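Local coordinates for protein carbohydrate binding module E1 (Uncultured bacterium, PDB 5KLE) that binds the cellulose fragment cellopentaose and probably related beta-glucan chains, probably to bring an attached enzyme that degrades plant cell walls close to its polysaccharide, at residues E22-A27 against S87-V92. Sequence-based numbering, arbitrary orientation.
With BGC (beta-D-glucopyranose), chain B.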
loop_
_atom_site.group_PDB
_atom_site.type_symbol
_atom_site.label_atom_id
_atom_site.label_comp_id
_atom_site.label_asym_id
_atom_site.label_seq_id
_atom_site.Cartn_x
_atom_site.Cartn_y
_atom_site.Cartn_z
ATOM N N GLU A 22 -11.410 -2.875 -2.108
ATOM C CA GLU A 22 -11.015 -1.477 -2.270
ATOM C C GLU A 22 -11.360 -0.646 -1.034
ATOM O O GLU A 22 -12.356 -0.895 -0.328
ATOM C CB GLU A 22 -11.690 -0.851 -3.491
ATOM C CG GLU A 22 -11.099 -1.257 -4.826
ATOM C CD GLU A 22 -11.456 -0.275 -5.941
ATOM O OE1 GLU A 22 -10.668 -0.161 -6.889
ATOM O OE2 GLU A 22 -12.514 0.390 -5.854
ATOM N N PHE A 23 -10.537 0.370 -0.784
ATOM C CA PHE A 23 -10.779 1.296 0.314
ATOM C C PHE A 23 -10.238 2.666 -0.090
ATOM O O PHE A 23 -9.408 2.781 -0.988
ATOM C CB PHE A 23 -10.191 0.771 1.632
ATOM C CG PHE A 23 -8.690 0.659 1.628
ATOM C CD1 PHE A 23 -8.042 -0.456 1.105
ATOM C CD2 PHE A 23 -7.921 1.712 2.122
ATOM C CE1 PHE A 23 -6.632 -0.531 1.125
ATOM C CE2 PHE A 23 -6.540 1.652 2.138
ATOM C CZ PHE A 23 -5.890 0.547 1.632
ATOM N N SER A 24 -10.742 3.704 0.557
ATOM C CA SER A 24 -10.298 5.065 0.277
ATOM C C SER A 24 -8.995 5.346 0.999
ATOM O O SER A 24 -8.886 5.087 2.207
ATOM C CB SER A 24 -11.347 6.057 0.779
ATOM O OG SER A 24 -10.990 7.375 0.407
ATOM N N ALA A 25 -8.004 5.862 0.262
ATOM C CA ALA A 25 -6.646 6.043 0.771
ATOM C C ALA A 25 -6.176 7.461 0.515
ATOM O O ALA A 25 -6.610 8.109 -0.455
ATOM C CB ALA A 25 -5.700 5.080 0.069
ATOM N N VAL A 26 -5.265 7.943 1.375
ATOM C CA VAL A 26 -4.696 9.279 1.217
ATOM C C VAL A 26 -3.217 9.261 1.567
ATOM O O VAL A 26 -2.744 8.418 2.343
ATOM C CB VAL A 26 -5.354 10.399 2.075
ATOM C CG1 VAL A 26 -6.762 10.750 1.613
ATOM C CG2 VAL A 26 -5.379 9.995 3.456
ATOM N N ALA A 27 -2.482 10.209 0.988
ATOM C CA ALA A 27 -1.074 10.387 1.346
ATOM C C ALA A 27 -0.909 10.504 2.859
ATOM O O ALA A 27 -1.634 11.273 3.526
ATOM C CB ALA A 27 -0.524 11.640 0.660
ATOM N N SER A 87 -2.074 13.083 -4.849
ATOM C CA SER A 87 -2.606 14.447 -4.837
ATOM C C SER A 87 -3.964 14.586 -4.157
ATOM O O SER A 87 -4.307 15.711 -3.750
ATOM C CB SER A 87 -2.725 15.030 -6.246
ATOM O OG SER A 87 -3.812 14.417 -6.935
ATOM N N ARG A 88 -4.730 13.503 -4.021
ATOM C CA ARG A 88 -6.102 13.528 -3.509
ATOM C C ARG A 88 -6.482 12.103 -3.121
ATOM O O ARG A 88 -5.800 11.144 -3.493
ATOM C CB ARG A 88 -7.090 14.079 -4.545
ATOM C CG ARG A 88 -7.221 13.244 -5.865
ATOM C CD ARG A 88 -8.124 13.924 -6.944
ATOM N NE ARG A 88 -7.530 15.224 -7.346
ATOM C CZ ARG A 88 -7.119 15.554 -8.562
ATOM N NH1 ARG A 88 -7.319 14.751 -9.631
ATOM N NH2 ARG A 88 -6.521 16.730 -8.688
ATOM N N SER A 89 -7.545 11.964 -2.336
ATOM C CA SER A 89 -7.947 10.614 -1.944
ATOM C C SER A 89 -8.327 9.779 -3.166
ATOM O O SER A 89 -8.836 10.284 -4.182
ATOM C CB SER A 89 -9.103 10.647 -0.933
ATOM O OG SER A 89 -10.317 11.145 -1.533
ATOM N N PHE A 90 -8.074 8.479 -3.069
ATOM C CA PHE A 90 -8.290 7.598 -4.210
ATOM C C PHE A 90 -8.677 6.224 -3.686
ATOM O O PHE A 90 -8.466 5.915 -2.509
ATOM C CB PHE A 90 -7.029 7.533 -5.118
ATOM C CG PHE A 90 -5.785 6.985 -4.418
ATOM C CD1 PHE A 90 -5.040 7.755 -3.507
ATOM C CD2 PHE A 90 -5.338 5.729 -4.706
ATOM C CE1 PHE A 90 -3.883 7.215 -2.881
ATOM C CE2 PHE A 90 -4.198 5.196 -4.100
ATOM C CZ PHE A 90 -3.474 5.922 -3.175
ATOM N N ASN A 91 -9.275 5.383 -4.541
ATOM C CA ASN A 91 -9.653 4.032 -4.105
ATOM C C ASN A 91 -8.582 3.044 -4.557
ATOM O O ASN A 91 -8.254 2.974 -5.749
ATOM C CB ASN A 91 -10.999 3.606 -4.692
ATOM C CG ASN A 91 -12.156 4.354 -4.094
ATOM O OD1 ASN A 91 -12.108 4.805 -2.940
ATOM N ND2 ASN A 91 -13.247 4.430 -4.851
ATOM N N VAL A 92 -8.075 2.247 -3.614
ATOM C CA VAL A 92 -6.968 1.333 -3.884
ATOM C C VAL A 92 -7.322 -0.029 -3.317
ATOM O O VAL A 92 -8.096 -0.127 -2.360
ATOM C CB VAL A 92 -5.656 1.875 -3.269
ATOM C CG1 VAL A 92 -5.711 1.809 -1.749
ATOM C CG2 VAL A 92 -4.447 1.116 -3.815
HETATM C C2 BGC B . -12.678 -1.019 -13.323
HETATM C C3 BGC B . -12.952 0.442 -12.854
HETATM C C4 BGC B . -13.388 0.454 -11.446
HETATM C C5 BGC B . -12.470 -0.365 -10.518
HETATM C C6 BGC B . -13.105 -0.331 -9.157
HETATM C C1 BGC B . -11.778 -1.685 -12.314
HETATM O O2 BGC B . -12.098 -1.222 -14.574
HETATM O O3 BGC B . -14.115 0.893 -13.483
HETATM O O4 BGC B . -13.575 1.752 -10.932
HETATM O O5 BGC B . -12.387 -1.650 -11.071
HETATM O O6 BGC B . -12.625 -1.446 -8.395
HETATM O O HOH W 1 -9.811 2.108 -7.834
HETATM O O HOH W 2 -13.870 2.611 -6.908
HETATM O O HOH W 3 -12.159 9.067 -1.535
#
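At the edge of the four-stranded antiparallel sheet, strand 23-25 pairs with strand 90-92, and Glu22, just before the first, reaches the glycan pocket. Phe23 and Val92 form one hydrogen-bonded pair (Phe23 N to Val92 O, 2.9 Å) and Ala25 and Phe90 the next (Ala25 N to Phe90 O, 2.8 Å), with Ser24 and Asn91 as the non-hydrogen-bonded pair between them. Val92 CG1, set between its backbone N and carbonyl carbon (chi1 70°), lies over one face of the Phe23 ring, 3.9 Å from its centroid, and also touches Ala25 CB. Ala25 CB in turn sits over a face of the Phe90 ring, off-centre. This apolar side continues onto Ile42 and Tyr52. Val26 CG1 packs tightly on Ser89 CB (3.5 Å). On the side of Ser24 and Asn91 the polar links run largely through water: one joins the hydroxyls of Ser24 and Ser89. In the Glu22 conformer given, two others tie its carboxylate to Asn91, from OE1 to the backbone O and from OE2 to ND2, and OE1 accepts a hydrogen bond from glucose O6, 2.8 Å, beside the pocket residue Trp45. Three donors, two waters and O6, are consistent with an ionised carboxylate.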